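Long-range contacts in protein Niban 2 (Homo sapiens, PDB 7CTP), which may suppress apoptosis and may promote melanoma cell invasion, and is seen here in the part holding its PH domain and an extensive helical body: residues G96-E101 / V110-V115; V69-L74 / N86-V91; D33-A38 / G205-D210. All coordinates share one frame; numbering follows the deposited sequence.

Contact 1. Residues G96-E101 / V110-V115; sequences GLVLYE and VPPRAV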
loop_
_atom_site.group_PDB
_atom_site.type_symbol
_atom_site.label_atom_id
_atom_site.label_comp_id
_atom_site.label_asym_id
_atom_site.label_seq_id
_atom_site.Cartn_x
_atom_site.Cartn_y
_atom_site.Cartn_z
ATOM N N GLY A 96 6.797 -1.821 13.858
ATOM C CA GLY A 96 7.670 -2.971 13.783
ATOM C C GLY A 96 7.226 -4.040 14.761
ATOM O O GLY A 96 6.446 -3.793 15.680
ATOM N N LEU A 97 7.681 -5.265 14.538
ATOM C CA LEU A 97 7.439 -6.351 15.479
ATOM C C LEU A 97 8.786 -6.711 16.093
ATOM O O LEU A 97 9.682 -7.194 15.393
ATOM C CB LEU A 97 6.784 -7.546 14.786
ATOM C CG LEU A 97 6.591 -8.802 15.632
ATOM C CD1 LEU A 97 5.732 -8.501 16.863
ATOM C CD2 LEU A 97 5.981 -9.910 14.799
ATOM N N VAL A 98 8.935 -6.464 17.395
ATOM C CA VAL A 98 10.217 -6.573 18.086
ATOM C C VAL A 98 10.138 -7.699 19.104
ATOM O O VAL A 98 9.266 -7.691 19.981
ATOM C CB VAL A 98 10.597 -5.247 18.759
ATOM C CG1 VAL A 98 11.988 -5.334 19.306
ATOM C CG2 VAL A 98 10.485 -4.110 17.762
ATOM N N LEU A 99 11.057 -8.658 19.002
ATOM C CA LEU A 99 11.059 -9.848 19.846
ATOM C C LEU A 99 12.285 -9.838 20.758
ATOM O O LEU A 99 13.422 -9.766 20.275
ATOM C CB LEU A 99 11.042 -11.111 18.988
ATOM C CG LEU A 99 9.970 -11.169 17.892
ATOM C CD1 LEU A 99 10.118 -12.429 17.048
ATOM C CD2 LEU A 99 8.587 -11.104 18.506
ATOM N N TYR A 100 12.050 -9.918 22.068
ATOM C CA TYR A 100 13.091 -10.054 23.080
ATOM C C TYR A 100 13.032 -11.447 23.690
ATOM O O TYR A 100 12.006 -12.124 23.620
ATOM C CB TYR A 100 12.928 -9.010 24.188
ATOM C CG TYR A 100 13.047 -7.579 23.726
ATOM C CD1 TYR A 100 11.951 -6.904 23.207
ATOM C CD2 TYR A 100 14.255 -6.899 23.819
ATOM C CE1 TYR A 100 12.052 -5.591 22.788
ATOM C CE2 TYR A 100 14.369 -5.584 23.402
ATOM C CZ TYR A 100 13.262 -4.937 22.889
ATOM O OH TYR A 100 13.357 -3.630 22.466
ATOM N N GLU A 101 14.142 -11.865 24.312
ATOM C CA GLU A 101 14.187 -13.187 24.936
ATOM C C GLU A 101 13.082 -13.334 25.977
ATOM O O GLU A 101 12.345 -14.327 25.990
ATOM C CB GLU A 101 15.565 -13.433 25.559
ATOM C CG GLU A 101 15.736 -14.829 26.162
ATOM C CD GLU A 101 17.193 -15.229 26.322
ATOM O OE1 GLU A 101 17.493 -16.441 26.270
ATOM O OE2 GLU A 101 18.040 -14.330 26.505
ATOM N N VAL A 110 18.376 -5.070 27.222
ATOM C CA VAL A 110 19.093 -6.005 26.345
ATOM C C VAL A 110 18.607 -5.817 24.913
ATOM O O VAL A 110 17.412 -5.533 24.702
ATOM C CB VAL A 110 18.887 -7.446 26.817
ATOM C CG1 VAL A 110 19.780 -8.409 26.045
ATOM C CG2 VAL A 110 19.199 -7.546 28.274
ATOM N N PRO A 111 19.484 -5.927 23.917
ATOM C CA PRO A 111 19.065 -5.821 22.509
ATOM C C PRO A 111 17.939 -6.783 22.179
ATOM O O PRO A 111 17.829 -7.859 22.789
ATOM C CB PRO A 111 20.337 -6.201 21.739
ATOM C CG PRO A 111 21.458 -5.868 22.659
ATOM C CD PRO A 111 20.952 -5.965 24.063
ATOM N N PRO A 112 17.099 -6.447 21.197
ATOM C CA PRO A 112 16.103 -7.412 20.727
ATOM C C PRO A 112 16.747 -8.519 19.912
ATOM O O PRO A 112 17.804 -8.343 19.300
ATOM C CB PRO A 112 15.170 -6.565 19.862
ATOM C CG PRO A 112 16.015 -5.429 19.396
ATOM C CD PRO A 112 16.976 -5.146 20.518
ATOM N N ARG A 113 16.088 -9.677 19.908
ATOM C CA ARG A 113 16.537 -10.799 19.091
ATOM C C ARG A 113 16.145 -10.651 17.626
ATOM O O ARG A 113 16.756 -11.298 16.766
ATOM C CB ARG A 113 15.970 -12.110 19.645
ATOM C CG ARG A 113 16.537 -12.544 20.998
ATOM C CD ARG A 113 18.036 -12.824 20.921
ATOM N NE ARG A 113 18.539 -13.541 22.093
ATOM C CZ ARG A 113 18.538 -14.864 22.223
ATOM N NH1 ARG A 113 19.018 -15.427 23.327
ATOM N NH2 ARG A 113 18.059 -15.627 21.252
ATOM N N ALA A 114 15.152 -9.814 17.324
ATOM C CA ALA A 114 14.660 -9.636 15.964
ATOM C C ALA A 114 13.845 -8.350 15.903
ATOM O O ALA A 114 13.165 -8.000 16.869
ATOM C CB ALA A 114 13.800 -10.831 15.524
ATOM N N VAL A 115 13.919 -7.654 14.770
ATOM C CA VAL A 115 13.087 -6.480 14.490
ATOM C C VAL A 115 12.495 -6.681 13.102
ATOM O O VAL A 115 13.230 -6.681 12.109
ATOM C CB VAL A 115 13.881 -5.168 14.553
ATOM C CG1 VAL A 115 12.979 -3.998 14.222
ATOM C CG2 VAL A 115 14.508 -4.985 15.935
#
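Tyr100 and Pro112 lie alongside each other, their side chains pointing the same way. With CG anti to the carbonyl carbon (chi1 -62°), the tyrosine brings one ring face against the proline, whose CB sits 4.0 Å from the Tyr100 ring centroid, offset toward the rim, in a CH-pi contact. The slightly positive ring edge suits an oxygen, and Val110 O approaches it in the ring plane, 3.3 Å from Tyr100 CE2. Pro112 CB also presses on Val98 CG1 at 3.5 Å, tighter than usual for two carbons; this methyl, placed opposite the backbone N (chi1 -173°), also meets Val115 CG2 at 4.2 Å. Beta-branched valines thus pair on this face of the sheet, while Leu99 shares the other with Ala114, whose small methyl accepts the leucine's CD1.

The backbones join where Leu99 N donates to Ala114 O (3.1 Å, 170° at the hydrogen). Leu99 O receives Arg113 N at 2.7 Å and a weak bond from Ala114 N, since both residues face Leu99 in a classic beta bulge. Glu101 OE1 and Arg113 NH1 make a long salt bridge of 3.5 Å; the carboxylate may ease the like-charge repulsion between the Arg113 and Arg87 guanidinium groups.

The contact adds edge strand 114-116 to the PH-domain sheet. Strand 84-91 flanks 97-100 on the other side, Leu97 and Leu99 pack on Phe171 of strand 169-173, and Tyr106 of helix 103-107 meets Tyr100 edge-to-face.

Contact 2. Residues V69-L74 / N86-V91; sequences VFSGNL and NRFSLV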
loop_
_atom_site.group_PDB
_atom_site.type_symbol
_atom_site.label_atom_id
_atom_site.label_comp_id
_atom_site.label_asym_id
_atom_site.label_seq_id
_atom_site.Cartn_x
_atom_site.Cartn_y
_atom_site.Cartn_z
ATOM N N VAL A 69 2.534 0.281 20.884
ATOM C CA VAL A 69 1.191 -0.076 20.431
ATOM C C VAL A 69 0.643 -1.252 21.231
ATOM O O VAL A 69 -0.527 -1.251 21.638
ATOM C CB VAL A 69 1.198 -0.377 18.920
ATOM C CG1 VAL A 69 -0.181 -0.857 18.470
ATOM C CG2 VAL A 69 1.603 0.853 18.137
ATOM N N PHE A 70 1.474 -2.264 21.474
ATOM C CA PHE A 70 1.029 -3.457 22.180
ATOM C C PHE A 70 2.248 -4.294 22.538
ATOM O O PHE A 70 3.301 -4.197 21.898
ATOM C CB PHE A 70 0.032 -4.254 21.332
ATOM C CG PHE A 70 -0.597 -5.409 22.055
ATOM C CD1 PHE A 70 -1.455 -5.188 23.117
ATOM C CD2 PHE A 70 -0.351 -6.708 21.660
ATOM C CE1 PHE A 70 -2.038 -6.243 23.786
ATOM C CE2 PHE A 70 -0.934 -7.771 22.325
ATOM C CZ PHE A 70 -1.779 -7.536 23.389
ATOM N N SER A 71 2.100 -5.118 23.576
ATOM C CA SER A 71 3.167 -6.026 23.963
ATOM C C SER A 71 2.554 -7.201 24.707
ATOM O O SER A 71 1.444 -7.111 25.234
ATOM C CB SER A 71 4.224 -5.328 24.830
ATOM O OG SER A 71 3.670 -4.931 26.070
ATOM N N GLY A 72 3.294 -8.302 24.745
ATOM C CA GLY A 72 2.837 -9.489 25.444
ATOM C C GLY A 72 3.777 -10.630 25.142
ATOM O O GLY A 72 4.637 -10.540 24.260
ATOM N N ASN A 73 3.607 -11.711 25.898
ATOM C CA ASN A 73 4.440 -12.887 25.704
ATOM C C ASN A 73 3.844 -13.792 24.637
ATOM O O ASN A 73 2.622 -13.944 24.541
ATOM C CB ASN A 73 4.604 -13.661 27.011
ATOM C CG ASN A 73 5.399 -12.894 28.049
ATOM O OD1 ASN A 73 6.343 -12.172 27.722
ATOM N ND2 ASN A 73 5.016 -13.046 29.313
ATOM N N LEU A 74 4.725 -14.376 23.826
ATOM C CA LEU A 74 4.369 -15.310 22.768
ATOM C C LEU A 74 5.341 -16.473 22.801
ATOM O O LEU A 74 6.454 -16.357 23.322
ATOM C CB LEU A 74 4.452 -14.667 21.375
ATOM C CG LEU A 74 3.559 -13.481 21.056
ATOM C CD1 LEU A 74 3.664 -13.086 19.595
ATOM C CD2 LEU A 74 2.152 -13.862 21.413
ATOM N N ASN A 86 9.639 -19.006 24.597
ATOM C CA ASN A 86 8.915 -17.788 24.926
ATOM C C ASN A 86 9.677 -16.593 24.381
ATOM O O ASN A 86 10.913 -16.592 24.338
ATOM C CB ASN A 86 8.731 -17.638 26.438
ATOM C CG ASN A 86 8.173 -16.270 26.822
ATOM O OD1 ASN A 86 6.962 -16.053 26.806
ATOM N ND2 ASN A 86 9.062 -15.333 27.147
ATOM N N ARG A 87 8.935 -15.582 23.937
ATOM C CA ARG A 87 9.525 -14.317 23.542
ATOM C C ARG A 87 8.617 -13.197 24.012
ATOM O O ARG A 87 7.394 -13.281 23.865
ATOM C CB ARG A 87 9.723 -14.224 22.018
ATOM C CG ARG A 87 10.846 -15.085 21.474
ATOM C CD ARG A 87 12.201 -14.420 21.650
ATOM N NE ARG A 87 13.290 -15.264 21.170
ATOM C CZ ARG A 87 13.868 -16.221 21.888
ATOM N NH1 ARG A 87 13.464 -16.459 23.129
ATOM N NH2 ARG A 87 14.850 -16.938 21.363
ATOM N N PHE A 88 9.211 -12.167 24.604
ATOM C CA PHE A 88 8.473 -10.938 24.853
ATOM C C PHE A 88 8.402 -10.173 23.544
ATOM O O PHE A 88 9.439 -9.818 22.971
ATOM C CB PHE A 88 9.132 -10.092 25.937
ATOM C CG PHE A 88 8.400 -8.815 26.225
ATOM C CD1 PHE A 88 7.115 -8.837 26.743
ATOM C CD2 PHE A 88 8.988 -7.587 25.957
ATOM C CE1 PHE A 88 6.433 -7.648 26.999
ATOM C CE2 PHE A 88 8.311 -6.398 26.211
ATOM C CZ PHE A 88 7.039 -6.429 26.731
ATOM N N SER A 89 7.188 -9.949 23.058
ATOM C CA SER A 89 6.964 -9.391 21.733
ATOM C C SER A 89 6.345 -8.011 21.888
ATOM O O SER A 89 5.359 -7.847 22.612
ATOM C CB SER A 89 6.063 -10.311 20.910
ATOM O OG SER A 89 5.466 -9.612 19.836
ATOM N N LEU A 90 6.928 -7.020 21.216
ATOM C CA LEU A 90 6.555 -5.626 21.401
ATOM C C LEU A 90 6.340 -4.976 20.046
ATOM O O LEU A 90 7.132 -5.186 19.121
ATOM C CB LEU A 90 7.640 -4.873 22.187
ATOM C CG LEU A 90 7.378 -3.463 22.728
ATOM C CD1 LEU A 90 8.290 -3.206 23.904
ATOM C CD2 LEU A 90 7.592 -2.393 21.670
ATOM N N VAL A 91 5.279 -4.185 19.935
ATOM C CA VAL A 91 5.022 -3.404 18.729
ATOM C C VAL A 91 5.239 -1.927 19.043
ATOM O O VAL A 91 4.390 -1.307 19.695
ATOM C CB VAL A 91 3.605 -3.637 18.191
ATOM C CG1 VAL A 91 3.346 -2.713 17.004
ATOM C CG2 VAL A 91 3.431 -5.097 17.782
#
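Phe88 reaches across to the partner strand, its ring carbon CZ 3.6 Å from Ser71 CB. Its CG stands opposite the backbone N (chi1 -180°), which carries the ring diagonally past its direct partner Asn73 toward the serine. Asn73 OD1 lies in the ring plane, at the edge, 3.6 Å from Phe88 CD1, with the amide steeply turned to the ring. A small serine leaves room for this diagonal reach. Were Phe88 an alanine, a gap would probably open beside Ser71 and the Asn73 amide would lose the ring edge it borders.

On the other face Leu74 CD1 packs on Ser89 CB at 3.9 Å; the buried Ser89 OG finds no partner in the model. Val69 CB meets Val91 CG1 at 3.7 Å.

Antiparallel backbone bonds set this register. Gly72 and Ser89 bond in both directions, as do Leu74 and Arg87, and the nearly fully extended backbone of Gly72 is easy for a residue without CB. Val91 N donates to Phe70 O (2.8 Å) and Val91 O accepts Val69 N (2.7 Å): both residues face Val91, a classic beta bulge.

The pair forms the first hairpin of the PH-domain sheet. Helix 176-194 packs against one face, with Trp182 on Leu74 and Ser89 and edge-to-face with Phe70, and Val185 on Val91; Tyr106 of helix 103-107 meets Phe88 and Leu90, and strand 97-100 continues the sheet beyond 84-91.

Contact 3. Residues D33-A38 / G205-D210; sequences DQYGVA and GPAFTD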
loop_
_atom_site.group_PDB
_atom_site.type_symbol
_atom_site.label_atom_id
_atom_site.label_comp_id
_atom_site.label_asym_id
_atom_site.label_seq_id
_atom_site.Cartn_x
_atom_site.Cartn_y
_atom_site.Cartn_z
ATOM N N ASP A 33 13.495 8.353 -16.534
ATOM C CA ASP A 33 12.580 8.883 -17.545
ATOM C C ASP A 33 11.297 9.399 -16.905
ATOM O O ASP A 33 10.811 10.483 -17.256
ATOM C CB ASP A 33 12.262 7.814 -18.590
ATOM C CG ASP A 33 13.358 7.647 -19.626
ATOM O OD1 ASP A 33 14.283 8.488 -19.673
ATOM O OD2 ASP A 33 13.297 6.662 -20.392
ATOM N N GLN A 34 10.743 8.645 -15.947
ATOM C CA GLN A 34 9.484 9.042 -15.318
ATOM C C GLN A 34 9.645 10.278 -14.442
ATOM O O GLN A 34 8.683 11.022 -14.257
ATOM C CB GLN A 34 8.913 7.906 -14.461
ATOM C CG GLN A 34 8.217 6.776 -15.223
ATOM C CD GLN A 34 7.145 7.263 -16.197
ATOM O OE1 GLN A 34 6.221 7.978 -15.815
ATOM N NE2 GLN A 34 7.279 6.877 -17.465
ATOM N N TYR A 35 10.835 10.496 -13.874
ATOM C CA TYR A 35 10.969 11.493 -12.818
ATOM C C TYR A 35 10.569 12.880 -13.309
ATOM O O TYR A 35 9.794 13.586 -12.650
ATOM C CB TYR A 35 12.395 11.519 -12.277
ATOM C CG TYR A 35 12.475 12.223 -10.941
ATOM C CD1 TYR A 35 12.236 11.537 -9.758
ATOM C CD2 TYR A 35 12.736 13.587 -10.869
ATOM C CE1 TYR A 35 12.291 12.181 -8.532
ATOM C CE2 TYR A 35 12.782 14.239 -9.655
ATOM C CZ TYR A 35 12.568 13.531 -8.492
ATOM O OH TYR A 35 12.620 14.184 -7.281
ATOM N N GLY A 36 11.073 13.282 -14.475
ATOM C CA GLY A 36 10.758 14.612 -14.966
ATOM C C GLY A 36 9.306 14.766 -15.380
ATOM O O GLY A 36 8.760 15.874 -15.342
ATOM N N VAL A 37 8.673 13.671 -15.799
ATOM C CA VAL A 37 7.255 13.719 -16.138
ATOM C C VAL A 37 6.430 13.935 -14.877
ATOM O O VAL A 37 5.524 14.775 -14.838
ATOM C CB VAL A 37 6.834 12.431 -16.876
ATOM C CG1 VAL A 37 5.312 12.404 -17.092
ATOM C CG2 VAL A 37 7.582 12.279 -18.207
ATOM N N ALA A 38 6.746 13.185 -13.816
ATOM C CA ALA A 38 6.067 13.373 -12.540
ATOM C C ALA A 38 6.262 14.788 -12.014
ATOM O O ALA A 38 5.333 15.384 -11.450
ATOM C CB ALA A 38 6.572 12.355 -11.518
ATOM N N GLY A 205 6.978 9.679 -5.251
ATOM C CA GLY A 205 6.021 8.596 -5.201
ATOM C C GLY A 205 5.475 8.200 -6.559
ATOM O O GLY A 205 5.617 7.052 -6.994
ATOM N N PRO A 206 4.825 9.144 -7.254
ATOM C CA PRO A 206 4.312 8.829 -8.598
ATOM C C PRO A 206 5.386 8.403 -9.585
ATOM O O PRO A 206 5.138 7.520 -10.411
ATOM C CB PRO A 206 3.641 10.146 -9.032
ATOM C CG PRO A 206 3.268 10.807 -7.754
ATOM C CD PRO A 206 4.365 10.466 -6.783
ATOM N N ALA A 207 6.572 9.016 -9.542
ATOM C CA ALA A 207 7.636 8.603 -10.453
ATOM C C ALA A 207 8.007 7.150 -10.199
ATOM O O ALA A 207 8.179 6.365 -11.136
ATOM C CB ALA A 207 8.857 9.505 -10.304
ATOM N N PHE A 208 8.107 6.771 -8.925
ATOM C CA PHE A 208 8.495 5.401 -8.610
ATOM C C PHE A 208 7.415 4.411 -9.027
ATOM O O PHE A 208 7.700 3.405 -9.692
ATOM C CB PHE A 208 8.808 5.269 -7.123
ATOM C CG PHE A 208 9.257 3.895 -6.741
ATOM C CD1 PHE A 208 10.576 3.506 -6.914
ATOM C CD2 PHE A 208 8.348 2.976 -6.251
ATOM C CE1 PHE A 208 10.984 2.218 -6.572
ATOM C CE2 PHE A 208 8.749 1.691 -5.923
ATOM C CZ PHE A 208 10.066 1.316 -6.083
ATOM N N THR A 209 6.164 4.661 -8.638
ATOM C CA THR A 209 5.148 3.647 -8.903
ATOM C C THR A 209 4.823 3.559 -10.391
ATOM O O THR A 209 4.548 2.468 -10.905
ATOM C CB THR A 209 3.901 3.917 -8.068
ATOM O OG1 THR A 209 3.398 5.218 -8.378
ATOM C CG2 THR A 209 4.248 3.876 -6.600
ATOM N N ASP A 210 4.863 4.689 -11.109
ATOM C CA ASP A 210 4.708 4.636 -12.559
ATOM C C ASP A 210 5.876 3.912 -13.216
ATOM O O ASP A 210 5.680 3.158 -14.172
ATOM C CB ASP A 210 4.560 6.043 -13.145
ATOM C CG ASP A 210 3.192 6.655 -12.875
ATOM O OD1 ASP A 210 2.202 5.898 -12.772
ATOM O OD2 ASP A 210 3.114 7.898 -12.757
HETATM O O HOH W 1 5.428 9.765 -13.713
#
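Pro206 makes the first, light touch, its CB 4.4 Å from Ala38 CB; a proline suits the first turn of helix 204-218, where a backbone N-H is not needed for the helix. Ala207 comes next and does most of the packing. Its methyl sits against Tyr35 and Ala38, about one turn apart on the other helix, with CB 3.8 Å from Ala38 CB and 3.8 Å from Tyr35 CA, and obliquely beside the Tyr35 ring. Gln34 CB rests on the carbonyl, 3.7 Å from Ala207 O.

Such small residues let two helices approach closely: the axes of segments 33-38 and 205-210 come within 8.3 Å, at 140° between their directions, roughly antiparallel. Here helix 10-48 precedes the PH-domain sheet in the chain and helix 204-218 follows it, both belonging to the helical body. Phe208 makes no contact with 33-38; its ring meets Phe27, further back on helix 10-48, and Phe286.

One turn on from Pro206, Asp210 faces Gln34. Its CB is 3.7 Å from Gln34 OE1, the side chains crossing at about a right angle. A water donates to both Gln34 OE1 (2.9 Å) and Asp210 OD2 (3.1 Å), bridging two acceptors that could not bond directly. A bend at chi2 (-52°) brings the glutamine amide there; its OE1 also accepts from Asn534 ND2, while Asp210 OD1 forms a salt bridge with Arg213.

How the contacts relate
From the N terminus the chain first runs through helix 10-48, where residues 33-38 begin contact 3; that loop stays open until 205-210, and contacts 1 and 2 both lie within it. Contact 2 closes first, as the hairpin of strands 70-77 and 84-91, and contact 1 follows in series, pairing 97-100 with 114-116, with helix 103-107 in the connection between them. None of the three loops cross. Contacts 1 and 2 share the PH-domain sheet, their centres about 9 Å apart, joined by probable backbone hydrogen bonds, Leu90 N to Val98 O and Tyr100 N to Phe88 O. Contact 3 lies apart, its centre about 36 and 40 Å from theirs, and pairs helix 10-48 with helix 204-218, which come before and after the sheet strands.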